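Local coordinates for protein probable arabinosyltransferase B (Mycobacterium tuberculosis H37Rv, PDB 7BVF) that polymerises arabinose into the arabinan of cell-wall arabinogalactan, acting as a membrane arabinosyltransferase, and is seen here with ethambutol and decaprenyl-phosphate bound, at residues Trp58-Ala69 against Val186-Pro197; Met91-Ala102 against Ala113-Gln121. All coordinates share one frame; numbering follows the deposited sequence.

Interaction 1: residues Trp58-Ala69 against Val186-Pro197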
# COMPACT_ATOMS: atom_id res chain seq x y z
N TRP A 58 -35.65 36.40 -6.97
CA TRP A 58 -36.67 36.33 -5.92
C TRP A 58 -37.05 37.76 -5.50
O TRP A 58 -36.41 38.69 -5.96
CB TRP A 58 -36.03 35.46 -4.86
CG TRP A 58 -36.71 35.33 -3.55
CD1 TRP A 58 -37.61 34.40 -3.19
CD2 TRP A 58 -36.45 36.12 -2.39
NE1 TRP A 58 -37.96 34.57 -1.88
CE2 TRP A 58 -37.26 35.62 -1.37
CE3 TRP A 58 -35.63 37.21 -2.11
CZ2 TRP A 58 -37.28 36.16 -0.10
CZ3 TRP A 58 -35.62 37.74 -0.85
CH2 TRP A 58 -36.44 37.23 0.13
N PRO A 59 -38.07 38.04 -4.67
CA PRO A 59 -39.48 37.63 -4.78
C PRO A 59 -40.16 36.44 -5.47
O PRO A 59 -40.50 35.58 -4.67
CB PRO A 59 -40.04 39.02 -4.92
CG PRO A 59 -39.41 39.66 -3.72
CD PRO A 59 -38.05 39.02 -3.61
N GLN A 60 -40.45 36.48 -6.79
CA GLN A 60 -41.08 35.46 -7.70
C GLN A 60 -42.53 35.83 -8.04
O GLN A 60 -42.78 36.22 -9.18
CB GLN A 60 -41.14 33.98 -7.31
CG GLN A 60 -39.83 33.26 -7.11
CD GLN A 60 -39.04 33.31 -8.37
OE1 GLN A 60 -39.36 34.06 -9.25
NE2 GLN A 60 -37.97 32.56 -8.45
N ARG A 61 -43.46 35.55 -7.14
CA ARG A 61 -44.86 35.91 -7.27
C ARG A 61 -45.22 37.15 -6.47
O ARG A 61 -46.40 37.46 -6.31
CB ARG A 61 -45.75 34.74 -6.83
CG ARG A 61 -46.09 33.76 -7.94
CD ARG A 61 -45.00 32.72 -8.12
NE ARG A 61 -44.85 31.86 -6.95
CZ ARG A 61 -43.88 30.97 -6.80
NH1 ARG A 61 -42.97 30.80 -7.75
NH2 ARG A 61 -43.81 30.23 -5.70
N GLY A 62 -44.22 37.88 -5.97
CA GLY A 62 -44.47 39.01 -5.10
C GLY A 62 -45.11 38.59 -3.80
O GLY A 62 -46.11 39.17 -3.37
N GLN A 63 -44.54 37.57 -3.15
CA GLN A 63 -45.10 37.07 -1.90
C GLN A 63 -44.07 36.79 -0.82
O GLN A 63 -44.46 36.37 0.27
CB GLN A 63 -45.92 35.80 -2.16
CG GLN A 63 -47.32 36.08 -2.66
CD GLN A 63 -48.06 37.08 -1.79
OE1 GLN A 63 -48.60 38.07 -2.29
NE2 GLN A 63 -48.09 36.83 -0.49
N LEU A 64 -42.78 36.99 -1.09
CA LEU A 64 -41.74 36.97 -0.06
C LEU A 64 -41.70 35.63 0.68
O LEU A 64 -41.80 35.57 1.91
CB LEU A 64 -41.92 38.13 0.92
CG LEU A 64 -40.63 38.70 1.49
CD1 LEU A 64 -39.84 39.36 0.38
CD2 LEU A 64 -40.93 39.68 2.60
N GLY A 65 -41.56 34.55 -0.09
CA GLY A 65 -41.41 33.23 0.47
C GLY A 65 -40.15 32.57 -0.04
O GLY A 65 -39.54 33.02 -1.01
N SER A 66 -39.77 31.49 0.63
CA SER A 66 -38.60 30.74 0.20
C SER A 66 -38.89 30.03 -1.11
O SER A 66 -40.03 29.73 -1.45
CB SER A 66 -38.19 29.73 1.27
OG SER A 66 -38.26 30.31 2.56
N VAL A 67 -37.82 29.76 -1.86
CA VAL A 67 -37.89 28.95 -3.07
C VAL A 67 -36.73 27.96 -3.04
O VAL A 67 -35.97 27.90 -2.07
CB VAL A 67 -37.86 29.79 -4.36
CG1 VAL A 67 -39.11 30.63 -4.47
CG2 VAL A 67 -36.63 30.67 -4.39
N THR A 68 -36.61 27.17 -4.10
CA THR A 68 -35.58 26.14 -4.18
C THR A 68 -35.01 26.11 -5.59
O THR A 68 -35.77 26.06 -6.56
CB THR A 68 -36.13 24.77 -3.79
OG1 THR A 68 -36.84 24.87 -2.56
CG2 THR A 68 -35.00 23.79 -3.61
N ALA A 69 -33.69 26.13 -5.69
CA ALA A 69 -33.00 26.10 -6.98
C ALA A 69 -31.66 25.42 -6.81
O ALA A 69 -30.62 26.07 -6.73
CB ALA A 69 -32.83 27.50 -7.55
N VAL A 186 -28.63 26.79 -3.05
CA VAL A 186 -29.72 25.84 -3.14
C VAL A 186 -31.08 26.50 -2.98
O VAL A 186 -32.10 25.82 -3.06
CB VAL A 186 -29.57 24.68 -2.13
CG1 VAL A 186 -28.35 23.85 -2.45
CG2 VAL A 186 -29.50 25.21 -0.72
N GLY A 187 -31.12 27.81 -2.75
CA GLY A 187 -32.39 28.51 -2.69
C GLY A 187 -32.17 29.94 -2.28
O GLY A 187 -31.04 30.43 -2.24
N VAL A 188 -33.28 30.64 -2.01
CA VAL A 188 -33.20 32.00 -1.49
C VAL A 188 -33.99 32.06 -0.19
O VAL A 188 -34.71 33.03 0.07
CB VAL A 188 -33.68 33.04 -2.52
CG1 VAL A 188 -33.32 34.44 -2.05
CG2 VAL A 188 -33.07 32.77 -3.87
N PHE A 189 -33.92 30.99 0.60
CA PHE A 189 -34.61 30.92 1.88
C PHE A 189 -34.46 32.20 2.69
O PHE A 189 -33.39 32.79 2.76
CB PHE A 189 -34.07 29.73 2.68
CG PHE A 189 -33.96 28.47 1.88
CD1 PHE A 189 -35.03 27.61 1.79
CD2 PHE A 189 -32.80 28.16 1.22
CE1 PHE A 189 -34.94 26.45 1.06
CE2 PHE A 189 -32.70 27.01 0.49
CZ PHE A 189 -33.77 26.15 0.41
N THR A 190 -35.57 32.62 3.31
CA THR A 190 -35.63 33.86 4.08
C THR A 190 -36.49 33.64 5.31
O THR A 190 -37.32 32.73 5.36
CB THR A 190 -36.21 35.01 3.26
OG1 THR A 190 -36.07 36.23 3.98
CG2 THR A 190 -37.67 34.77 2.99
N ASP A 191 -36.26 34.46 6.33
CA ASP A 191 -37.12 34.49 7.51
C ASP A 191 -38.09 35.66 7.45
O ASP A 191 -38.02 36.56 8.29
CB ASP A 191 -36.27 34.55 8.78
CG ASP A 191 -37.08 34.35 10.04
OD1 ASP A 191 -36.46 34.20 11.11
OD2 ASP A 191 -38.32 34.33 9.96
N LEU A 192 -38.98 35.68 6.47
CA LEU A 192 -39.92 36.78 6.31
C LEU A 192 -41.24 36.25 5.78
O LEU A 192 -41.28 35.23 5.09
CB LEU A 192 -39.37 37.87 5.38
CG LEU A 192 -38.18 38.72 5.82
CD1 LEU A 192 -37.68 39.57 4.66
CD2 LEU A 192 -38.55 39.59 7.00
N THR A 193 -42.31 36.97 6.10
CA THR A 193 -43.66 36.61 5.66
C THR A 193 -44.42 37.89 5.33
O THR A 193 -44.38 38.84 6.11
CB THR A 193 -44.41 35.81 6.73
OG1 THR A 193 -44.48 36.58 7.94
CG2 THR A 193 -43.75 34.48 7.01
N GLY A 194 -45.11 37.89 4.19
CA GLY A 194 -45.91 39.03 3.80
C GLY A 194 -45.71 39.40 2.35
O GLY A 194 -44.98 38.74 1.61
N PRO A 195 -46.36 40.47 1.91
CA PRO A 195 -46.19 40.93 0.52
C PRO A 195 -44.80 41.48 0.29
O PRO A 195 -44.05 41.78 1.22
CB PRO A 195 -47.26 42.01 0.37
CG PRO A 195 -47.47 42.51 1.76
CD PRO A 195 -47.30 41.32 2.66
N ALA A 196 -44.45 41.62 -0.98
CA ALA A 196 -43.10 42.01 -1.36
C ALA A 196 -42.84 43.48 -1.02
O ALA A 196 -43.54 44.36 -1.55
CB ALA A 196 -42.88 41.77 -2.85
N PRO A 197 -41.87 43.79 -0.17
CA PRO A 197 -41.52 45.19 0.07
C PRO A 197 -40.67 45.73 -1.06
O PRO A 197 -39.80 45.03 -1.58
CB PRO A 197 -40.73 45.12 1.39
CG PRO A 197 -40.12 43.77 1.38
CD PRO A 197 -41.07 42.86 0.64
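Val188 and Thr190 pack against the indole of Trp58, and this is the tight part of the contact. Val188 CG1 lies over one face of the ring, 4.0 Å from the centroid of the six-membered ring of Trp58, as a CH-pi contact. Pro59 CD lies over the opposite face, so the indole is held between a valine and its own neighbour in the chain. Trp58 CG is anti to the backbone N (chi1 171°), which lays the indole against Val188 and Thr190. Thr190 crosses the indole at about a right angle, with Thr190 CG2 3.4 Å from Trp58 CZ2. Thr190 OG1 is directed to Val98 O, outside the two segments. Between Val188 and Thr190 in sequence, the Phe189 ring has Val67 O over one face. Val67 and Val188 lie side by side and point the same way.

A second apolar patch forms around Leu64. Leu64 CD2 rests 3.7 Å from Leu192 CB. Both methyls of Leu64, CD1 and CD2, touch Pro197 CD at 3.7 Å.

The two segments run antiparallel but pair poorly. The hydrogen bond between them runs from Ala69 N to Val186 O, 3.1 Å long and nearly straight at 168°. The N-H comes from above the carbonyl plane.

The other end is looser. Gly62 and Gln63 pass Pro195 and Ala196 near solvent. Pro59 CG touches Ala196 CB at 4.2 Å, and Gln63 and Pro195 are exposed.

The contact joins two loops of the concanavalin-like domain. Trp58 and Val188 both reach Val202 of strand 202-214. Ala69 and Val188 meet Leu56 of strand 49-56, while Leu192 and Pro197 pack on Val87 of helix 85-89.

Interaction 2: residues Met91-Ala102 against Ala113-Gln121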
# COMPACT_ATOMS: atom_id res chain seq x y z
N MET A 91 -38.02 44.80 11.68
CA MET A 91 -37.87 43.44 12.17
C MET A 91 -38.08 43.38 13.67
O MET A 91 -37.94 44.39 14.37
CB MET A 91 -36.48 42.90 11.81
CG MET A 91 -36.34 42.47 10.37
SD MET A 91 -34.90 41.41 10.10
CE MET A 91 -35.58 39.81 10.52
N PRO A 92 -38.43 42.21 14.21
CA PRO A 92 -38.59 42.08 15.66
C PRO A 92 -37.27 42.29 16.38
O PRO A 92 -36.20 42.28 15.74
CB PRO A 92 -39.09 40.64 15.83
CG PRO A 92 -39.66 40.27 14.51
CD PRO A 92 -38.83 40.99 13.50
N PRO A 93 -37.29 42.50 17.70
CA PRO A 93 -36.03 42.62 18.45
C PRO A 93 -35.14 41.39 18.37
O PRO A 93 -33.96 41.47 18.72
CB PRO A 93 -36.49 42.88 19.89
CG PRO A 93 -37.86 43.46 19.74
CD PRO A 93 -38.46 42.78 18.55
N ALA A 94 -35.67 40.25 17.92
CA ALA A 94 -34.85 39.08 17.68
C ALA A 94 -34.12 39.21 16.34
O ALA A 94 -34.36 40.14 15.56
CB ALA A 94 -35.69 37.81 17.71
N GLY A 95 -33.23 38.27 16.07
CA GLY A 95 -32.38 38.39 14.91
C GLY A 95 -33.05 38.20 13.57
O GLY A 95 -33.23 39.16 12.81
N GLY A 96 -33.46 36.98 13.26
CA GLY A 96 -33.95 36.66 11.94
C GLY A 96 -32.84 36.62 10.90
O GLY A 96 -31.74 37.13 11.09
N VAL A 97 -33.15 35.97 9.78
CA VAL A 97 -32.24 35.86 8.65
C VAL A 97 -32.96 36.49 7.46
O VAL A 97 -33.75 35.83 6.78
CB VAL A 97 -31.86 34.40 8.36
CG1 VAL A 97 -31.02 34.31 7.10
CG2 VAL A 97 -31.12 33.81 9.53
N VAL A 98 -32.68 37.77 7.22
CA VAL A 98 -33.42 38.50 6.19
C VAL A 98 -33.20 37.89 4.82
O VAL A 98 -34.07 37.98 3.94
CB VAL A 98 -33.03 39.99 6.22
CG1 VAL A 98 -31.55 40.15 6.02
CG2 VAL A 98 -33.79 40.77 5.16
N LEU A 99 -32.06 37.23 4.61
CA LEU A 99 -31.74 36.70 3.30
C LEU A 99 -30.68 35.63 3.46
O LEU A 99 -29.61 35.90 4.00
CB LEU A 99 -31.26 37.82 2.37
CG LEU A 99 -31.10 37.56 0.88
CD1 LEU A 99 -31.31 38.87 0.15
CD2 LEU A 99 -29.74 36.99 0.55
N GLY A 100 -30.98 34.43 2.98
CA GLY A 100 -30.03 33.34 2.99
C GLY A 100 -29.96 32.69 1.63
O GLY A 100 -30.69 33.04 0.71
N THR A 101 -29.04 31.75 1.52
CA THR A 101 -28.85 30.99 0.29
C THR A 101 -29.08 29.50 0.47
O THR A 101 -29.59 28.85 -0.44
CB THR A 101 -27.43 31.26 -0.25
OG1 THR A 101 -27.40 32.53 -0.91
CG2 THR A 101 -27.01 30.21 -1.19
N ALA A 102 -28.75 28.97 1.64
CA ALA A 102 -29.10 27.63 2.09
C ALA A 102 -29.95 27.76 3.35
O ALA A 102 -29.98 28.83 3.97
CB ALA A 102 -27.84 26.82 2.39
N ALA A 113 -22.17 29.24 1.93
CA ALA A 113 -23.43 29.94 1.70
C ALA A 113 -23.24 31.39 2.14
O ALA A 113 -22.20 31.76 2.69
CB ALA A 113 -24.60 29.29 2.44
N LEU A 114 -24.27 32.20 1.90
CA LEU A 114 -24.22 33.63 2.18
C LEU A 114 -25.41 34.00 3.04
O LEU A 114 -26.54 33.60 2.74
CB LEU A 114 -24.22 34.43 0.88
CG LEU A 114 -24.13 35.95 0.98
CD1 LEU A 114 -23.20 36.46 -0.09
CD2 LEU A 114 -25.50 36.57 0.81
N PHE A 115 -25.17 34.78 4.09
CA PHE A 115 -26.21 35.20 5.01
C PHE A 115 -26.10 36.69 5.29
O PHE A 115 -25.01 37.26 5.24
CB PHE A 115 -26.15 34.41 6.32
CG PHE A 115 -26.45 32.95 6.15
CD1 PHE A 115 -27.75 32.50 6.10
CD2 PHE A 115 -25.43 32.03 6.04
CE1 PHE A 115 -28.02 31.16 5.94
CE2 PHE A 115 -25.70 30.69 5.89
CZ PHE A 115 -27.00 30.26 5.84
N VAL A 116 -27.23 37.30 5.60
CA VAL A 116 -27.35 38.74 5.82
C VAL A 116 -27.90 38.98 7.23
O VAL A 116 -28.76 39.84 7.44
CB VAL A 116 -28.23 39.41 4.74
CG1 VAL A 116 -28.05 40.92 4.76
CG2 VAL A 116 -27.87 38.87 3.38
N VAL A 117 -27.42 38.19 8.19
CA VAL A 117 -28.12 38.04 9.46
C VAL A 117 -28.19 39.37 10.22
O VAL A 117 -27.32 40.24 10.09
CB VAL A 117 -27.47 36.94 10.31
CG1 VAL A 117 -27.89 35.58 9.80
CG2 VAL A 117 -25.97 37.04 10.24
N VAL A 118 -29.27 39.53 10.99
CA VAL A 118 -29.67 40.81 11.57
C VAL A 118 -29.76 40.68 13.09
O VAL A 118 -30.71 41.17 13.71
CB VAL A 118 -31.00 41.30 10.97
CG1 VAL A 118 -31.24 42.76 11.31
CG2 VAL A 118 -30.99 41.12 9.47
N SER A 119 -28.80 39.98 13.69
CA SER A 119 -28.95 39.53 15.07
C SER A 119 -29.20 40.70 16.02
O SER A 119 -28.93 41.86 15.70
CB SER A 119 -27.72 38.75 15.52
OG SER A 119 -26.59 39.60 15.62
N ALA A 120 -29.70 40.37 17.21
CA ALA A 120 -30.25 41.35 18.14
C ALA A 120 -29.25 42.43 18.55
O ALA A 120 -29.64 43.39 19.20
CB ALA A 120 -30.78 40.65 19.38
N GLN A 121 -27.97 42.29 18.19
CA GLN A 121 -26.98 43.29 18.51
C GLN A 121 -26.33 43.93 17.29
O GLN A 121 -25.77 45.02 17.41
CB GLN A 121 -25.88 42.68 19.40
CG GLN A 121 -24.86 43.67 19.95
CD GLN A 121 -25.47 44.64 20.95
OE1 GLN A 121 -26.27 44.25 21.80
NE2 GLN A 121 -25.10 45.91 20.85
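Val98, Val116 and Val118 make the apolar centre. Val98 CG1 sits between the backbone N and the carbonyl carbon (chi1 57°), and this turns it onto both partners. Val98 CG1 is 3.6 Å from both Val118 CG2 and Val116 CB. Met91 crosses Val118 obliquely, with Met91 SD 4.0 Å from Val118 CG2. Leu99 CB meets Val116 CG2 at 3.7 Å. Val87 and Val88 of helix 85-89 back Val98 and Val118 respectively.

Val97 turns to a different partner set. Its CG2 lies alongside Val117 CG1, the two side chains pointing the same way. Val97 CG1 comes to the edge of the Phe115 ring, near the ring plane, 3.9 Å from Phe115 CD1. Lys104 adds a cation-pi contact to the same ring.

Further out the backbones take over. Val118 N gives a weak hydrogen bond to Gly96 O at 3.4 Å. Val116 N gives another weak one to Leu99 O, 3.2 Å long and bent to 131°. Gly95 CA and Gly100 CA add CA-H...O contacts to Val118 O and Leu114 O. At the exposed end, Ala120 sits beside Pro93, and Ser119 OG bonds to Arg122 O.

Residues 91-102 and 113-121 thus run antiparallel with irregular pairing. Phe115 and Val117 also bond through their backbones to Thr126 and Asp124 of strand 122-126. Neighbouring antiparallel segments with apolar side chains on the faces of the layer are consistent with the beta-sandwich fold of the concanavalin clan.

The two interactions belong to one domain, with centres 14 Å apart. Residues 91-121 fall between 58-69 and 186-197 in sequence, so interaction 2 lies within the span that interaction 1 brings together. In space, 186-197 borders both 58-69 and 91-102. Thr190 OG1 probably bonds to Val98 O at 2.7 Å, and Asp191 N to Val97 O at 2.9 Å. Phe189 CD2 packs 3.6 Å from Ala102 C. The centres of the two contacts lie about 39 and 41 Å from the centre of the chain. None of their residues belongs to the ethambutol, decaprenyl-phosphate, cardiolipin or calcium sites. They are structural packing of the concanavalin-like domain.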